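Local atomic coordinates of L-lysine 6-monooxygenase involved in desferrioxamine biosynthesis (Erwinia amylovora CFBP1430, PDB entry 5O8P), a protein that probably uses FAD and NADPH to hydroxylate the amine of cadaverine, a step in building the siderophore desferrioxamine in the fire blight pathogen. Residues K101-N104 with Q105-W109. Numbering follows the deposited sequence.
Sequences KEYN and QYCQW
The Tyr103 ring carries the sulfur of Cys107 over one face. SG sits 3.7 Å from the centroid of the Tyr103 ring and 21° off its normal, shifted toward the rim. It lies over the CE2-CZ side of that rim, with SG 3.5 Å from CZ of Tyr103. This is a sulfur-aromatic contact between residues four apart in one helix. The Cys107 torsion allows it: SG lies anti to its own carbonyl carbon (chi1 -73°), which turns it back toward the preceding turn. Trp46, an FAD-binding residue, and Tyr103 meet with their rings edge-to-face. CD1 of Tyr103 comes in plane to the edge of the Tyr106 ring, 4.0 Å from its CD2. Tyr106 OH is hydrogen-bonded to Tyr75 O and Leu65 N.

On another side of the helix, the Asn104 and Gln108 amides lie near each other with planes 60° apart. Asn104 ND2 and Gln108 NE2 are 3.4 Å apart, but both are donors and do not bond. Each amide is held from the 44-46 loop instead: Trp46 N bonds to Asn104 OD1, and Phe44 O receives Gln108 NE2. Lys101 and Gln105 touch by CG and NE2. Lys101 NZ makes a salt bridge to Asp292 OD1, and Gln105 NE2 a hydrogen bond to Leu291 O, both of the second subunit.

Beneath the side chains, four backbone bonds run from Gln105, Tyr106, Cys107 and Gln108 N to the carbonyls four residues earlier. The Cys107 N to Tyr103 O bond is 2.8 Å. The arrangement is i to i+3 and i to i+4 side-chain packing, with i to i+4 backbone bonds, in a regular alpha-helix, 100-113, beside the FAD site of this flavin monooxygenase.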
ATOM      1  N   LYS B 101      -6.826  22.097   3.407  1.00 37.20           N
ATOM      2  CA  LYS B 101      -6.564  23.192   4.319  1.00 40.77           C
ATOM      3  C   LYS B 101      -5.155  23.741   4.122  1.00 37.51           C
ATOM      4  O   LYS B 101      -4.963  24.950   4.151  1.00 37.42           O
ATOM      5  CB  LYS B 101      -6.802  22.777   5.773  1.00 47.22           C
ATOM      6  CG  LYS B 101      -6.277  23.769   6.803  1.00 55.72           C
ATOM      7  CD  LYS B 101      -7.030  23.701   8.119  1.00 65.55           C
ATOM      8  CE  LYS B 101      -8.238  24.621   8.081  1.00 74.63           C
ATOM      9  NZ  LYS B 101      -9.120  24.425   9.263  1.00 83.05           N
ATOM     10  N   GLU B 102      -4.182  22.865   3.916  1.00 36.00           N
ATOM     11  CA  GLU B 102      -2.814  23.309   3.719  1.00 34.75           C
ATOM     12  C   GLU B 102      -2.638  23.964   2.344  1.00 33.25           C
ATOM     13  O   GLU B 102      -1.920  24.942   2.223  1.00 33.64           O
ATOM     14  CB  GLU B 102      -1.836  22.154   3.921  1.00 36.29           C
ATOM     15  CG  GLU B 102      -0.378  22.583   3.950  1.00 40.88           C
ATOM     16  CD  GLU B 102       0.518  21.637   4.730  1.00 43.23           C
ATOM     17  OE1 GLU B 102       0.383  20.402   4.606  1.00 40.58           O
ATOM     18  OE2 GLU B 102       1.384  22.149   5.466  1.00 49.67           O
ATOM     19  N   TYR B 103      -3.298  23.447   1.314  1.00 32.92           N
ATOM     20  CA  TYR B 103      -3.181  24.030  -0.018  1.00 33.73           C
ATOM     21  C   TYR B 103      -3.723  25.433   0.009  1.00 38.38           C
ATOM     22  O   TYR B 103      -3.152  26.344  -0.600  1.00 37.60           O
ATOM     23  CB  TYR B 103      -3.943  23.212  -1.049  1.00 33.05           C
ATOM     24  CG  TYR B 103      -3.909  23.765  -2.465  1.00 33.97           C
ATOM     25  CD1 TYR B 103      -2.775  23.661  -3.257  1.00 34.78           C
ATOM     26  CD2 TYR B 103      -5.020  24.363  -3.015  1.00 34.11           C
ATOM     27  CE1 TYR B 103      -2.754  24.146  -4.559  1.00 34.83           C
ATOM     28  CE2 TYR B 103      -5.010  24.852  -4.319  1.00 32.63           C
ATOM     29  CZ  TYR B 103      -3.882  24.742  -5.080  1.00 34.26           C
ATOM     30  OH  TYR B 103      -3.883  25.234  -6.364  1.00 38.35           O
ATOM     31  N   ASN B 104      -4.826  25.598   0.734  1.00 41.31           N
ATOM     32  CA  ASN B 104      -5.468  26.897   0.876  1.00 41.97           C
ATOM     33  C   ASN B 104      -4.547  27.856   1.605  1.00 39.01           C
ATOM     34  O   ASN B 104      -4.378  28.980   1.160  1.00 43.61           O
ATOM     35  CB  ASN B 104      -6.810  26.766   1.606  1.00 44.66           C
ATOM     36  CG  ASN B 104      -7.632  28.045   1.568  1.00 44.30           C
ATOM     37  OD1 ASN B 104      -7.839  28.632   0.497  1.00 44.49           O
ATOM     38  ND2 ASN B 104      -8.111  28.480   2.734  1.00 42.65           N
ATOM     39  N   GLN B 105      -3.947  27.411   2.708  1.00 34.46           N
ATOM     40  CA  GLN B 105      -2.956  28.212   3.432  1.00 34.48           C
ATOM     41  C   GLN B 105      -1.774  28.607   2.544  1.00 36.43           C
ATOM     42  O   GLN B 105      -1.306  29.749   2.600  1.00 39.87           O
ATOM     43  CB  GLN B 105      -2.418  27.441   4.634  1.00 34.06           C
ATOM     44  CG  GLN B 105      -3.354  27.365   5.822  1.00 33.81           C
ATOM     45  CD  GLN B 105      -2.826  26.469   6.922  1.00 35.47           C
ATOM     46  OE1 GLN B 105      -1.707  25.952   6.860  1.00 44.46           O
ATOM     47  NE2 GLN B 105      -3.636  26.264   7.928  1.00 39.79           N
ATOM     48  N   TYR B 106      -1.301  27.655   1.743  1.00 36.02           N
ATOM     49  CA  TYR B 106      -0.214  27.888   0.786  1.00 35.88           C
ATOM     50  C   TYR B 106      -0.593  28.916  -0.294  1.00 34.92           C
ATOM     51  O   TYR B 106       0.165  29.847  -0.547  1.00 36.27           O
ATOM     52  CB  TYR B 106       0.274  26.544   0.189  1.00 32.51           C
ATOM     53  CG  TYR B 106       0.900  26.601  -1.192  1.00 29.71           C
ATOM     54  CD1 TYR B 106       2.151  27.165  -1.380  1.00 30.02           C
ATOM     55  CD2 TYR B 106       0.252  26.058  -2.306  1.00 27.87           C
ATOM     56  CE1 TYR B 106       2.737  27.229  -2.639  1.00 30.28           C
ATOM     57  CE2 TYR B 106       0.819  26.111  -3.576  1.00 28.86           C
ATOM     58  CZ  TYR B 106       2.069  26.697  -3.745  1.00 31.15           C
ATOM     59  OH  TYR B 106       2.647  26.761  -5.007  1.00 29.35           O
ATOM     60  N   CYS B 107      -1.758  28.759  -0.909  1.00 33.81           N
ATOM     61  CA  CYS B 107      -2.218  29.728  -1.910  1.00 36.00           C
ATOM     62  C   CYS B 107      -2.364  31.131  -1.325  1.00 34.80           C
ATOM     63  O   CYS B 107      -2.120  32.115  -2.010  1.00 37.45           O
ATOM     64  CB  CYS B 107      -3.539  29.296  -2.533  1.00 36.96           C
ATOM     65  SG  CYS B 107      -3.370  27.913  -3.679  1.00 36.51           S
ATOM     66  N   GLN B 108      -2.755  31.214  -0.058  1.00 34.58           N
ATOM     67  CA  GLN B 108      -2.923  32.500   0.623  1.00 34.62           C
ATOM     68  C   GLN B 108      -1.574  33.135   0.864  1.00 35.16           C
ATOM     69  O   GLN B 108      -1.396  34.309   0.606  1.00 37.12           O
ATOM     70  CB  GLN B 108      -3.683  32.338   1.946  1.00 35.46           C
ATOM     71  CG  GLN B 108      -5.186  32.148   1.753  1.00 36.89           C
ATOM     72  CD  GLN B 108      -5.919  31.789   3.033  1.00 39.63           C
ATOM     73  OE1 GLN B 108      -5.307  31.560   4.083  1.00 42.91           O
ATOM     74  NE2 GLN B 108      -7.239  31.713   2.948  1.00 38.51           N
ATOM     75  N   TRP B 109      -0.618  32.352   1.340  1.00 37.33           N
ATOM     76  CA  TRP B 109       0.763  32.810   1.468  1.00 35.94           C
ATOM     77  C   TRP B 109       1.330  33.351   0.157  1.00 35.92           C
ATOM     78  O   TRP B 109       1.981  34.390   0.153  1.00 36.41           O
ATOM     79  CB  TRP B 109       1.630  31.668   1.980  1.00 35.57           C
ATOM     80  CG  TRP B 109       3.070  31.926   1.965  1.00 36.32           C
ATOM     81  CD1 TRP B 109       3.796  32.530   2.928  1.00 37.11           C
ATOM     82  CD2 TRP B 109       3.976  31.564   0.938  1.00 38.46           C
ATOM     83  NE1 TRP B 109       5.115  32.573   2.574  1.00 38.45           N
ATOM     84  CE2 TRP B 109       5.255  31.980   1.353  1.00 39.36           C
ATOM     85  CE3 TRP B 109       3.835  30.909  -0.291  1.00 39.10           C
ATOM     86  CZ2 TRP B 109       6.390  31.783   0.585  1.00 41.36           C
ATOM     87  CZ3 TRP B 109       4.966  30.690  -1.049  1.00 40.83           C
ATOM     88  CH2 TRP B 109       6.231  31.129  -0.607  1.00 41.89           C
TER